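PDB 6IQT: Cag pathogenicity island protein (Cag10) from Helicobacter pylori 26695, which is a VirB8 homologue of the Cag type IV secretion system, probably an inner-membrane component whose periplasmic domain, crystallised here, pairs with a second copy of itself. Local coordinates for residues A[43-48]-A[75-80]; A[63-68]-A[156-161]; A[82-87]-A[115-120]; A[104-109]-A[132-137]. One frame throughout, in Å; residues are numbered along the deposited sequence.

Interaction 1. Residues A[43-48]-A[75-80]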
loop_
_atom_site.group_PDB
_atom_site.type_symbol
_atom_site.label_atom_id
_atom_site.label_comp_id
_atom_site.label_asym_id
_atom_site.label_seq_id
_atom_site.Cartn_x
_atom_site.Cartn_y
_atom_site.Cartn_z
ATOM N N PHE A 43 2.842 8.756 -8.973
ATOM C CA PHE A 43 1.417 8.629 -9.246
ATOM C C PHE A 43 0.929 9.558 -10.352
ATOM O O PHE A 43 -0.159 9.337 -10.894
ATOM C CB PHE A 43 0.602 8.895 -7.970
ATOM C CG PHE A 43 0.785 7.852 -6.909
ATOM C CD1 PHE A 43 0.129 6.637 -6.994
ATOM C CD2 PHE A 43 1.630 8.078 -5.837
ATOM C CE1 PHE A 43 0.308 5.669 -6.023
ATOM C CE2 PHE A 43 1.808 7.108 -4.856
ATOM C CZ PHE A 43 1.151 5.908 -4.953
ATOM N N GLY A 44 1.703 10.587 -10.697
ATOM C CA GLY A 44 1.325 11.498 -11.753
ATOM C C GLY A 44 1.786 10.998 -13.105
ATOM O O GLY A 44 2.505 10.004 -13.192
ATOM N N TYR A 45 1.366 11.709 -14.154
ATOM C CA TYR A 45 1.594 11.233 -15.515
ATOM C C TYR A 45 1.387 12.357 -16.515
ATOM O O TYR A 45 0.389 13.075 -16.449
ATOM C CB TYR A 45 0.652 10.064 -15.860
ATOM C CG TYR A 45 0.869 9.515 -17.257
ATOM C CD1 TYR A 45 1.835 8.554 -17.493
ATOM C CD2 TYR A 45 0.123 9.982 -18.339
ATOM C CE1 TYR A 45 2.050 8.051 -18.765
ATOM C CE2 TYR A 45 0.337 9.490 -19.630
ATOM C CZ TYR A 45 1.298 8.514 -19.825
ATOM O OH TYR A 45 1.525 7.987 -21.081
ATOM N N SER A 46 2.325 12.488 -17.448
ATOM C CA SER A 46 2.193 13.348 -18.614
ATOM C C SER A 46 2.839 12.627 -19.786
ATOM O O SER A 46 3.896 12.017 -19.629
ATOM C CB SER A 46 2.863 14.710 -18.397
ATOM O OG SER A 46 2.861 15.467 -19.599
ATOM N N LYS A 47 2.204 12.686 -20.957
ATOM C CA LYS A 47 2.727 11.954 -22.107
ATOM C C LYS A 47 4.007 12.561 -22.679
ATOM O O LYS A 47 4.697 11.887 -23.450
ATOM C CB LYS A 47 1.653 11.860 -23.205
ATOM C CG LYS A 47 1.333 13.192 -23.884
ATOM C CD LYS A 47 0.112 13.085 -24.775
ATOM C CE LYS A 47 -0.185 14.420 -25.452
ATOM N NZ LYS A 47 -1.536 14.437 -26.079
ATOM N N ASN A 48 4.370 13.790 -22.298
ATOM C CA ASN A 48 5.431 14.518 -22.989
ATOM C C ASN A 48 6.819 14.388 -22.363
ATOM O O ASN A 48 7.802 14.766 -23.017
ATOM C CB ASN A 48 5.069 16.005 -23.075
ATOM C CG ASN A 48 3.848 16.251 -23.936
ATOM O OD1 ASN A 48 2.819 16.724 -23.451
ATOM N ND2 ASN A 48 3.950 15.919 -25.220
ATOM N N GLU A 75 2.606 0.752 -15.403
ATOM C CA GLU A 75 1.152 0.630 -15.347
ATOM C C GLU A 75 0.462 1.946 -15.722
ATOM O O GLU A 75 -0.563 1.939 -16.421
ATOM C CB GLU A 75 0.732 0.152 -13.954
ATOM C CG GLU A 75 -0.653 -0.511 -13.880
ATOM C CD GLU A 75 -1.002 -1.350 -15.112
ATOM O OE1 GLU A 75 -2.117 -1.169 -15.653
ATOM O OE2 GLU A 75 -0.177 -2.195 -15.534
ATOM N N ASN A 76 1.014 3.090 -15.291
ATOM C CA ASN A 76 0.453 4.374 -15.724
ATOM C C ASN A 76 0.527 4.535 -17.241
ATOM O O ASN A 76 -0.408 5.054 -17.871
ATOM C CB ASN A 76 1.189 5.552 -15.063
ATOM C CG ASN A 76 0.906 5.686 -13.568
ATOM O OD1 ASN A 76 -0.053 5.126 -13.039
ATOM N ND2 ASN A 76 1.753 6.448 -12.886
ATOM N N ILE A 77 1.656 4.156 -17.839
ATOM C CA ILE A 77 1.785 4.260 -19.288
ATOM C C ILE A 77 0.699 3.439 -19.965
ATOM O O ILE A 77 0.047 3.899 -20.909
ATOM C CB ILE A 77 3.183 3.804 -19.745
ATOM C CG1 ILE A 77 4.273 4.623 -19.049
ATOM C CG2 ILE A 77 3.300 3.899 -21.280
ATOM C CD1 ILE A 77 5.666 4.226 -19.445
ATOM N N ARG A 78 0.484 2.212 -19.480
ATOM C CA ARG A 78 -0.431 1.289 -20.150
ATOM C C ARG A 78 -1.857 1.818 -20.167
ATOM O O ARG A 78 -2.593 1.612 -21.141
ATOM C CB ARG A 78 -0.393 -0.078 -19.468
ATOM C CG ARG A 78 0.867 -0.847 -19.754
ATOM C CD ARG A 78 0.656 -2.330 -19.535
ATOM N NE ARG A 78 1.508 -2.888 -18.482
ATOM C CZ ARG A 78 2.838 -2.954 -18.525
ATOM N NH1 ARG A 78 3.518 -2.470 -19.560
ATOM N NH2 ARG A 78 3.498 -3.496 -17.515
ATOM N N GLN A 79 -2.266 2.498 -19.100
ATOM C CA GLN A 79 -3.652 2.909 -18.955
ATOM C C GLN A 79 -3.921 4.325 -19.439
ATOM O O GLN A 79 -5.002 4.576 -19.982
ATOM C CB GLN A 79 -4.084 2.753 -17.495
ATOM C CG GLN A 79 -3.958 1.296 -16.972
ATOM C CD GLN A 79 -4.468 0.210 -17.967
ATOM O OE1 GLN A 79 -5.389 0.451 -18.757
ATOM N NE2 GLN A 79 -3.878 -0.993 -17.899
ATOM N N PHE A 80 -2.954 5.242 -19.312
ATOM C CA PHE A 80 -3.168 6.627 -19.714
ATOM C C PHE A 80 -2.724 6.933 -21.145
ATOM O O PHE A 80 -3.256 7.872 -21.749
ATOM C CB PHE A 80 -2.442 7.568 -18.754
ATOM C CG PHE A 80 -2.877 7.440 -17.329
ATOM C CD1 PHE A 80 -4.212 7.224 -17.003
ATOM C CD2 PHE A 80 -1.947 7.524 -16.309
ATOM C CE1 PHE A 80 -4.609 7.107 -15.668
ATOM C CE2 PHE A 80 -2.331 7.402 -14.980
ATOM C CZ PHE A 80 -3.661 7.197 -14.656
HETATM O O HOH W 1 -1.421 6.859 -11.060
HETATM O O HOH W 2 3.675 7.778 -14.431
#
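The ring of Y45 overlaps the last turn of helix 66-80, with the CB of F80 lying over one of its faces. That CH-pi contact spans 3.8 Å from F80 CB to the Y45 ring centroid, and N76 O lies over the same face, also offset toward the rim. The two rings meet obliquely, planes 53° apart, F80 CD2 reaching Y45 CG at 3.6 Å. With CG anti to the backbone N (chi1 -179°), Y45 runs past N76 and F80. I77 meets Y45 CE1 through its CA, CG1 lying farther off. The contact ties the loop after helix 30-43 to the C-terminal end of helix 66-80; Y45 and F80 also touch A86 of strand 84-98. Two waters join the backbone to the N76 amide: one donates to F43 O and N76 OD1, the other to G44 O while accepting from N76 ND2 at 2.8 Å. The helix end is thus held by ring packing and the Y45 OH to V81 O bond, with the amide linked to the loop through water.

Interaction 2. Residues A[63-68]-A[156-161]; sequences VSFQTQ and VFDIQI
F65 drops its ring onto strand 154-163, where V156 and I159 take it from different directions. V156 CG1 sits over a face, 4.2 Å from the centroid of the F65 ring, whereas I159 CG2 meets the ring at its edge, 3.5 Å from F65 CZ. F65 CG lies anti to the backbone N (chi1 -176°), which carries the ring toward the strand. In this buried, close part the backbone packs too: V156 O approaches F65 CB to 3.4 Å, and D158 N lies over the ring. The other side is sparse, with S64 OG 4.1 Å from F157 CD2, and the F157 side chain starts off away from residues 63-68. S64 OG instead bonds to D62 and to N48 of the second subunit. Opposite Y134 the strand carries a classic beta bulge, F157 and D158 sharing one partner. D158 OD1 takes the N-H of I159 at 2.9 Å and pairs with R85 of the second subunit, while D158 OD2 bonds to S46 OG of that subunit. F38 of helix 30-43 touches F65 and V156, and L42 touches I159, so this helix and the turn leading into helix 66-80 lie against strand 154-163, one of the sheet's two outer strands within this chain, beside strand 125-137.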
loop_
_atom_site.group_PDB
_atom_site.type_symbol
_atom_site.label_atom_id
_atom_site.label_comp_id
_atom_site.label_asym_id
_atom_site.label_seq_id
_atom_site.Cartn_x
_atom_site.Cartn_y
_atom_site.Cartn_z
ATOM N N VAL A 63 17.958 1.168 -4.379
ATOM C CA VAL A 63 18.122 0.143 -5.413
ATOM C C VAL A 63 17.138 -1.002 -5.198
ATOM O O VAL A 63 16.563 -1.527 -6.157
ATOM C CB VAL A 63 19.581 -0.356 -5.455
ATOM C CG1 VAL A 63 19.988 -0.980 -4.120
ATOM C CG2 VAL A 63 19.765 -1.356 -6.605
ATOM N N SER A 64 16.885 -1.374 -3.936
ATOM C CA SER A 64 15.979 -2.489 -3.663
ATOM C C SER A 64 14.524 -2.176 -3.978
ATOM O O SER A 64 13.711 -3.103 -4.023
ATOM C CB SER A 64 16.096 -2.932 -2.204
ATOM O OG SER A 64 15.641 -1.930 -1.301
ATOM N N PHE A 65 14.173 -0.912 -4.224
ATOM C CA PHE A 65 12.804 -0.541 -4.538
ATOM C C PHE A 65 12.604 -0.120 -5.994
ATOM O O PHE A 65 11.457 0.081 -6.414
ATOM C CB PHE A 65 12.358 0.595 -3.585
ATOM C CG PHE A 65 10.923 1.004 -3.747
ATOM C CD1 PHE A 65 9.895 0.132 -3.403
ATOM C CD2 PHE A 65 10.601 2.251 -4.270
ATOM C CE1 PHE A 65 8.564 0.497 -3.564
ATOM C CE2 PHE A 65 9.278 2.623 -4.438
ATOM C CZ PHE A 65 8.257 1.746 -4.082
ATOM N N GLN A 66 13.677 0.004 -6.786
ATOM C CA GLN A 66 13.557 0.621 -8.108
ATOM C C GLN A 66 12.695 -0.204 -9.056
ATOM O O GLN A 66 11.969 0.356 -9.896
ATOM C CB GLN A 66 14.954 0.840 -8.694
ATOM C CG GLN A 66 15.632 2.041 -8.084
ATOM C CD GLN A 66 17.019 2.275 -8.606
ATOM O OE1 GLN A 66 17.658 1.371 -9.137
ATOM N NE2 GLN A 66 17.501 3.509 -8.459
ATOM N N THR A 67 12.731 -1.522 -8.917
ATOM C CA THR A 67 11.927 -2.374 -9.783
ATOM C C THR A 67 10.441 -2.163 -9.549
ATOM O O THR A 67 9.660 -2.055 -10.502
ATOM C CB THR A 67 12.314 -3.829 -9.555
ATOM O OG1 THR A 67 13.612 -4.042 -10.129
ATOM C CG2 THR A 67 11.322 -4.741 -10.200
ATOM N N GLN A 68 10.022 -2.087 -8.288
ATOM C CA GLN A 68 8.608 -1.867 -8.014
ATOM C C GLN A 68 8.152 -0.483 -8.479
ATOM O O GLN A 68 7.047 -0.333 -9.020
ATOM C CB GLN A 68 8.347 -2.072 -6.519
ATOM C CG GLN A 68 6.925 -1.791 -6.089
ATOM C CD GLN A 68 5.928 -2.747 -6.699
ATOM O OE1 GLN A 68 6.290 -3.806 -7.225
ATOM N NE2 GLN A 68 4.663 -2.375 -6.644
ATOM N N VAL A 156 13.364 6.008 -0.905
ATOM C CA VAL A 156 12.201 5.190 -0.564
ATOM C C VAL A 156 12.586 3.718 -0.644
ATOM O O VAL A 156 13.186 3.276 -1.630
ATOM C CB VAL A 156 11.020 5.497 -1.504
ATOM C CG1 VAL A 156 9.831 4.574 -1.214
ATOM C CG2 VAL A 156 10.614 6.977 -1.369
ATOM N N PHE A 157 12.220 2.949 0.385
ATOM C CA PHE A 157 12.529 1.524 0.420
ATOM C C PHE A 157 11.321 0.643 0.206
ATOM O O PHE A 157 11.486 -0.525 -0.162
ATOM C CB PHE A 157 13.167 1.143 1.762
ATOM C CG PHE A 157 14.600 1.543 1.876
ATOM C CD1 PHE A 157 14.955 2.888 1.979
ATOM C CD2 PHE A 157 15.604 0.582 1.886
ATOM C CE1 PHE A 157 16.299 3.269 2.082
ATOM C CE2 PHE A 157 16.949 0.955 1.997
ATOM C CZ PHE A 157 17.294 2.301 2.096
ATOM N N ASP A 158 10.121 1.165 0.421
ATOM C CA ASP A 158 8.913 0.363 0.281
ATOM C C ASP A 158 7.715 1.290 0.243
ATOM O O ASP A 158 7.786 2.442 0.687
ATOM C CB ASP A 158 8.772 -0.630 1.435
ATOM C CG ASP A 158 8.179 -1.966 0.988
ATOM O OD1 ASP A 158 7.483 -2.003 -0.057
ATOM O OD2 ASP A 158 8.423 -2.980 1.685
ATOM N N ILE A 159 6.598 0.760 -0.261
ATOM C CA ILE A 159 5.349 1.504 -0.314
ATOM C C ILE A 159 4.208 0.509 -0.150
ATOM O O ILE A 159 4.311 -0.657 -0.544
ATOM C CB ILE A 159 5.216 2.316 -1.627
ATOM C CG1 ILE A 159 4.086 3.342 -1.530
ATOM C CG2 ILE A 159 4.989 1.402 -2.836
ATOM C CD1 ILE A 159 4.011 4.270 -2.756
ATOM N N GLN A 160 3.121 0.972 0.454
ATOM C CA GLN A 160 1.893 0.186 0.569
ATOM C C GLN A 160 0.744 1.135 0.276
ATOM O O GLN A 160 0.779 2.296 0.696
ATOM C CB GLN A 160 1.737 -0.446 1.962
ATOM C CG GLN A 160 2.787 -1.525 2.297
ATOM C CD GLN A 160 2.791 -2.701 1.302
ATOM O OE1 GLN A 160 1.733 -3.175 0.871
ATOM N NE2 GLN A 160 3.988 -3.172 0.939
ATOM N N ILE A 161 -0.256 0.657 -0.462
ATOM C CA ILE A 161 -1.306 1.510 -1.008
ATOM C C ILE A 161 -2.665 0.891 -0.715
ATOM O O ILE A 161 -2.847 -0.321 -0.882
ATOM C CB ILE A 161 -1.120 1.705 -2.525
ATOM C CG1 ILE A 161 0.189 2.441 -2.805
ATOM C CG2 ILE A 161 -2.295 2.468 -3.118
ATOM C CD1 ILE A 161 0.702 2.220 -4.199
#

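Interaction 3. Residues A[82-87]-A[115-120]; sequences DKVRAE and ITPDTM
A chi1 of 81° sets R85 CG between backbone N and carbonyl carbon, and T116 OG1 takes the corresponding place (chi1 62°), so the two side chains run side by side in the same direction. R85 CG comes within 3.1 Å of T116 OG1, and the guanidinium folds round at chi3 to present its edge: R85 NH1 makes a straight but weak bond to T116 OG1 at 3.4 Å. R85 NH2 reaches along its own strand to E87 OE1 in a salt bridge of 3.0 Å, which helps fix the rotation of the guanidinium. Beneath these side chains, R85 and T116 form the hydrogen-bonded pair of an antiparallel ladder, R85 N to T116 O and T116 N to R85 O both 3.0 Å. The ladder belongs to the hairpin of strands 84-98 and 105-117, at one edge of the four-stranded sheet. On the opposite face from R85 and T116, V84 CG1 presses on I115 CG2 at 3.4 Å, tighter than usual for two carbons, and touches the P117 ring, while A86 CB lies against I115 CG1 at 4.2 Å. Past the last pair, D118 N donates to K83 O at 2.6 Å from above the carbonyl plane.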
loop_
_atom_site.group_PDB
_atom_site.type_symbol
_atom_site.label_atom_id
_atom_site.label_comp_id
_atom_site.label_asym_id
_atom_site.label_seq_id
_atom_site.Cartn_x
_atom_site.Cartn_y
_atom_site.Cartn_z
ATOM N N ASP A 82 -1.427 8.168 -24.636
ATOM C CA ASP A 82 -1.310 9.544 -25.106
ATOM C C ASP A 82 -2.626 10.307 -25.001
ATOM O O ASP A 82 -2.785 11.354 -25.640
ATOM C CB ASP A 82 -0.796 9.571 -26.550
ATOM C CG ASP A 82 -1.821 9.047 -27.552
ATOM O OD1 ASP A 82 -2.493 8.026 -27.263
ATOM O OD2 ASP A 82 -1.959 9.664 -28.636
ATOM N N LYS A 83 -3.569 9.812 -24.198
ATOM C CA LYS A 83 -4.917 10.358 -24.167
ATOM C C LYS A 83 -5.347 10.917 -22.818
ATOM O O LYS A 83 -6.416 11.541 -22.746
ATOM C CB LYS A 83 -5.935 9.287 -24.594
ATOM C CG LYS A 83 -5.712 8.751 -25.997
ATOM C CD LYS A 83 -6.869 7.874 -26.446
ATOM C CE LYS A 83 -6.391 6.750 -27.364
ATOM N NZ LYS A 83 -5.799 5.605 -26.618
ATOM N N VAL A 84 -4.576 10.698 -21.746
ATOM C CA VAL A 84 -4.984 11.087 -20.397
ATOM C C VAL A 84 -3.786 11.667 -19.655
ATOM O O VAL A 84 -2.661 11.190 -19.819
ATOM C CB VAL A 84 -5.553 9.889 -19.606
ATOM C CG1 VAL A 84 -6.371 10.388 -18.448
ATOM C CG2 VAL A 84 -6.386 8.969 -20.493
ATOM N N ARG A 85 -4.029 12.671 -18.808
ATOM C CA ARG A 85 -3.015 13.208 -17.906
ATOM C C ARG A 85 -3.463 13.047 -16.453
ATOM O O ARG A 85 -4.657 12.990 -16.155
ATOM C CB ARG A 85 -2.747 14.671 -18.212
ATOM C CG ARG A 85 -3.782 15.610 -17.607
ATOM C CD ARG A 85 -3.314 17.046 -17.575
ATOM N NE ARG A 85 -2.538 17.445 -16.382
ATOM C CZ ARG A 85 -2.976 17.493 -15.127
ATOM N NH1 ARG A 85 -4.242 17.199 -14.860
ATOM N NH2 ARG A 85 -2.143 17.857 -14.159
ATOM N N ALA A 86 -2.491 12.938 -15.541
ATOM C CA ALA A 86 -2.779 12.641 -14.136
ATOM C C ALA A 86 -1.952 13.541 -13.222
ATOM O O ALA A 86 -0.739 13.661 -13.403
ATOM C CB ALA A 86 -2.494 11.160 -13.814
ATOM N N GLU A 87 -2.602 14.164 -12.241
ATOM C CA GLU A 87 -1.921 15.017 -11.271
ATOM C C GLU A 87 -2.204 14.486 -9.876
ATOM O O GLU A 87 -3.373 14.357 -9.492
ATOM C CB GLU A 87 -2.377 16.469 -11.398
ATOM C CG GLU A 87 -1.933 17.385 -10.264
ATOM C CD GLU A 87 -2.383 18.830 -10.472
ATOM O OE1 GLU A 87 -2.922 19.143 -11.558
ATOM O OE2 GLU A 87 -2.184 19.652 -9.554
ATOM N N ILE A 115 -7.479 12.984 -12.698
ATOM C CA ILE A 115 -7.320 12.416 -14.027
ATOM C C ILE A 115 -8.185 13.230 -14.983
ATOM O O ILE A 115 -9.402 13.348 -14.790
ATOM C CB ILE A 115 -7.683 10.923 -14.035
ATOM C CG1 ILE A 115 -6.554 10.111 -13.386
ATOM C CG2 ILE A 115 -7.953 10.439 -15.436
ATOM C CD1 ILE A 115 -7.030 9.054 -12.421
ATOM N N THR A 116 -7.557 13.850 -15.973
ATOM C CA THR A 116 -8.286 14.593 -17.000
ATOM C C THR A 116 -7.840 14.061 -18.357
ATOM O O THR A 116 -6.651 14.187 -18.712
ATOM C CB THR A 116 -8.068 16.103 -16.880
ATOM O OG1 THR A 116 -6.684 16.415 -17.059
ATOM C CG2 THR A 116 -8.497 16.617 -15.508
ATOM N N PRO A 117 -8.717 13.407 -19.113
ATOM C CA PRO A 117 -8.316 12.925 -20.439
ATOM C C PRO A 117 -8.222 14.063 -21.443
ATOM O O PRO A 117 -9.060 14.970 -21.466
ATOM C CB PRO A 117 -9.427 11.931 -20.802
ATOM C CG PRO A 117 -9.944 11.481 -19.470
ATOM C CD PRO A 117 -9.952 12.747 -18.662
ATOM N N ASP A 118 -7.171 14.005 -22.270
ATOM C CA ASP A 118 -6.934 14.977 -23.334
ATOM C C ASP A 118 -7.945 14.866 -24.467
ATOM O O ASP A 118 -8.015 15.777 -25.301
ATOM C CB ASP A 118 -5.518 14.810 -23.906
ATOM C CG ASP A 118 -4.436 14.878 -22.836
ATOM O OD1 ASP A 118 -4.732 14.561 -21.668
ATOM O OD2 ASP A 118 -3.286 15.239 -23.160
ATOM N N THR A 119 -8.726 13.789 -24.514
ATOM C CA THR A 119 -9.624 13.512 -25.637
ATOM C C THR A 119 -11.046 13.984 -25.332
ATOM O O THR A 119 -12.017 13.227 -25.415
ATOM C CB THR A 119 -9.594 12.022 -25.974
ATOM O OG1 THR A 119 -10.698 11.700 -26.831
ATOM C CG2 THR A 119 -9.666 11.174 -24.700
HETATM N N MSE A 120 -11.161 15.264 -24.983
HETATM C CA MSE A 120 -12.463 15.881 -24.736
HETATM C C MSE A 120 -12.363 17.402 -24.688
HETATM O O MSE A 120 -11.844 18.027 -25.614
HETATM C CB MSE A 120 -13.073 15.361 -23.433
HETATM C CG MSE A 120 -14.600 15.417 -23.385
HETATM SE SE MSE A 120 -15.496 14.030 -24.426
HETATM C CE MSE A 120 -17.327 14.700 -24.296
#

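Interaction 4. Residues A[104-109]-A[132-137]; sequences LTRLTF and TIYYDF
Y135 O takes the backbone N-H of T105 at 3.1 Å, in the carbonyl plane, and probably a proton from a water that also bonds to T105 OG1. The partner bond, Y135 N to T105 O, completes this hydrogen-bonded pair. Two residues on, L107 N meets I133 O nearly head-on at 2.9 Å, and I133 N returns the bond to L107 O. Strands 105-117 and 125-137 form a beta hairpin in the middle of the four-stranded antiparallel sheet; this curved sheet with helices packed on one side is consistent with the NTF2-like fold of VirB8 domains. On one face of the ladder, Y135 sets its CG between the backbone N and carbonyl carbon (chi1 77°), which swings the ring towards the neighbouring strand: Y135 CE1 touches T105 CB at 3.5 Å, and L107 CG comes to the ring edge, 3.6 Å from that same Y135 CE1. L107 and I133 touch through their CD1 methyls, and V31 of helix 30-43 covers both L107 and Y135. On the other face, R106 CG lies over the Y134 ring, 4.2 Å from its centroid, and T132 CG2 packs close to R106 CG at 3.4 Å. The R106 guanidinium stands almost perpendicular to that ring, 89° between planes, with the Y134 hydroxyl near its edge. Its charge is answered by E97 and by D52 of the second subunit, whose other carboxylate oxygen is hydrogen-bonded to Y134 OH.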
loop_
_atom_site.group_PDB
_atom_site.type_symbol
_atom_site.label_atom_id
_atom_site.label_comp_id
_atom_site.label_asym_id
_atom_site.label_seq_id
_atom_site.Cartn_x
_atom_site.Cartn_y
_atom_site.Cartn_z
ATOM N N LEU A 104 14.586 2.493 9.171
ATOM C CA LEU A 104 13.557 3.109 8.333
ATOM C C LEU A 104 12.545 3.907 9.159
ATOM O O LEU A 104 12.315 3.638 10.342
ATOM C CB LEU A 104 12.817 2.042 7.517
ATOM C CG LEU A 104 13.654 1.145 6.606
ATOM C CD1 LEU A 104 12.783 0.024 6.064
ATOM C CD2 LEU A 104 14.241 1.976 5.477
ATOM N N THR A 105 11.928 4.893 8.503
ATOM C CA THR A 105 10.828 5.670 9.055
ATOM C C THR A 105 9.607 5.469 8.164
ATOM O O THR A 105 9.725 5.452 6.933
ATOM C CB THR A 105 11.198 7.183 9.149
ATOM O OG1 THR A 105 12.332 7.338 9.997
ATOM C CG2 THR A 105 10.035 8.013 9.720
ATOM N N ARG A 106 8.443 5.299 8.790
ATOM C CA ARG A 106 7.171 5.103 8.097
ATOM C C ARG A 106 6.400 6.421 8.035
ATOM O O ARG A 106 6.187 7.064 9.061
ATOM C CB ARG A 106 6.327 4.048 8.824
ATOM C CG ARG A 106 5.066 3.615 8.063
ATOM C CD ARG A 106 3.891 3.396 9.009
ATOM N NE ARG A 106 4.202 2.493 10.110
ATOM C CZ ARG A 106 3.963 2.775 11.389
ATOM N NH1 ARG A 106 3.430 3.944 11.724
ATOM N NH2 ARG A 106 4.257 1.898 12.335
ATOM N N LEU A 107 5.983 6.815 6.835
ATOM C CA LEU A 107 5.112 7.962 6.628
ATOM C C LEU A 107 3.739 7.475 6.171
ATOM O O LEU A 107 3.642 6.552 5.359
ATOM C CB LEU A 107 5.716 8.908 5.580
ATOM C CG LEU A 107 7.128 9.468 5.801
ATOM C CD1 LEU A 107 7.560 10.321 4.601
ATOM C CD2 LEU A 107 7.189 10.306 7.086
ATOM N N THR A 108 2.667 8.072 6.693
ATOM C CA THR A 108 1.324 7.685 6.260
ATOM C C THR A 108 0.516 8.938 5.933
ATOM O O THR A 108 0.567 9.933 6.663
ATOM C CB THR A 108 0.597 6.817 7.333
ATOM O OG1 THR A 108 0.716 7.432 8.618
ATOM C CG2 THR A 108 1.216 5.429 7.430
ATOM N N PHE A 109 -0.204 8.903 4.814
ATOM C CA PHE A 109 -0.930 10.088 4.369
ATOM C C PHE A 109 -1.904 9.665 3.281
ATOM O O PHE A 109 -1.890 8.522 2.812
ATOM C CB PHE A 109 0.018 11.180 3.843
ATOM C CG PHE A 109 1.025 10.672 2.844
ATOM C CD1 PHE A 109 0.731 10.665 1.490
ATOM C CD2 PHE A 109 2.271 10.198 3.265
ATOM C CE1 PHE A 109 1.664 10.179 0.559
ATOM C CE2 PHE A 109 3.201 9.721 2.348
ATOM C CZ PHE A 109 2.896 9.714 0.995
ATOM N N THR A 132 1.424 4.542 2.333
ATOM C CA THR A 132 2.466 4.376 3.339
ATOM C C THR A 132 3.809 4.261 2.633
ATOM O O THR A 132 3.970 3.416 1.749
ATOM C CB THR A 132 2.221 3.101 4.156
ATOM O OG1 THR A 132 0.910 3.128 4.726
ATOM C CG2 THR A 132 3.270 2.939 5.238
ATOM N N ILE A 133 4.786 5.074 3.016
ATOM C CA ILE A 133 6.113 4.878 2.442
ATOM C C ILE A 133 7.118 4.691 3.573
ATOM O O ILE A 133 6.969 5.224 4.677
ATOM C CB ILE A 133 6.583 6.013 1.492
ATOM C CG1 ILE A 133 6.956 7.265 2.265
ATOM C CG2 ILE A 133 5.580 6.314 0.348
ATOM C CD1 ILE A 133 8.083 8.031 1.610
ATOM N N TYR A 134 8.163 3.930 3.277
ATOM C CA TYR A 134 9.272 3.718 4.193
ATOM C C TYR A 134 10.512 4.338 3.572
ATOM O O TYR A 134 10.808 4.080 2.401
ATOM C CB TYR A 134 9.478 2.223 4.449
ATOM C CG TYR A 134 8.280 1.543 5.079
ATOM C CD1 TYR A 134 7.181 1.160 4.323
ATOM C CD2 TYR A 134 8.249 1.292 6.440
ATOM C CE1 TYR A 134 6.072 0.528 4.925
ATOM C CE2 TYR A 134 7.161 0.691 7.036
ATOM C CZ TYR A 134 6.082 0.302 6.281
ATOM O OH TYR A 134 5.011 -0.314 6.903
ATOM N N TYR A 135 11.243 5.149 4.341
ATOM C CA TYR A 135 12.372 5.866 3.765
ATOM C C TYR A 135 13.559 5.878 4.724
ATOM O O TYR A 135 13.427 5.665 5.932
ATOM C CB TYR A 135 12.006 7.325 3.379
ATOM C CG TYR A 135 11.936 8.244 4.573
ATOM C CD1 TYR A 135 10.748 8.410 5.264
ATOM C CD2 TYR A 135 13.072 8.931 5.026
ATOM C CE1 TYR A 135 10.669 9.242 6.382
ATOM C CE2 TYR A 135 13.007 9.750 6.151
ATOM C CZ TYR A 135 11.811 9.893 6.828
ATOM O OH TYR A 135 11.742 10.715 7.934
ATOM N N ASP A 136 14.723 6.152 4.146
ATOM C CA ASP A 136 15.905 6.531 4.909
ATOM C C ASP A 136 16.730 7.455 4.025
ATOM O O ASP A 136 16.442 7.616 2.838
ATOM C CB ASP A 136 16.692 5.298 5.363
ATOM C CG ASP A 136 17.686 5.598 6.490
ATOM O OD1 ASP A 136 17.774 6.755 6.967
ATOM O OD2 ASP A 136 18.374 4.647 6.907
ATOM N N PHE A 137 17.746 8.095 4.612
ATOM C CA PHE A 137 18.648 8.951 3.843
ATOM C C PHE A 137 19.905 8.166 3.483
ATOM O O PHE A 137 20.486 7.497 4.337
ATOM C CB PHE A 137 19.012 10.222 4.620
ATOM C CG PHE A 137 17.932 11.256 4.614
ATOM C CD1 PHE A 137 17.817 12.153 3.562
ATOM C CD2 PHE A 137 17.011 11.321 5.645
ATOM C CE1 PHE A 137 16.810 13.111 3.548
ATOM C CE2 PHE A 137 15.992 12.272 5.633
ATOM C CZ PHE A 137 15.896 13.168 4.591
HETATM O O HOH W 3 14.655 6.738 8.351
#

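Interactions 2 and 4 are the buried pair, with centres 11 Å apart. They meet between strands 125-137 and 154-163, where F157 N lies 2.7 Å from Y134 O, and both reach the second subunit. Interactions 1 and 3 are only partly buried; interaction 3 lies across the chain's centre from both 2 and 4, with interaction 1 beside it. They adjoin where Y45 N lies 3.0 Å from A86 O, and K47 makes a long, weak ion pair with D118. Helix 66-80 serves interactions 1 and 2, whose apolar parts touch through F43 and I159. Strand 105-117 serves 3 and 4. Interactions 1 and 2 rely on a ring packed against its partners, whereas the strand-to-strand contacts 3 and 4 rest on backbone ladders.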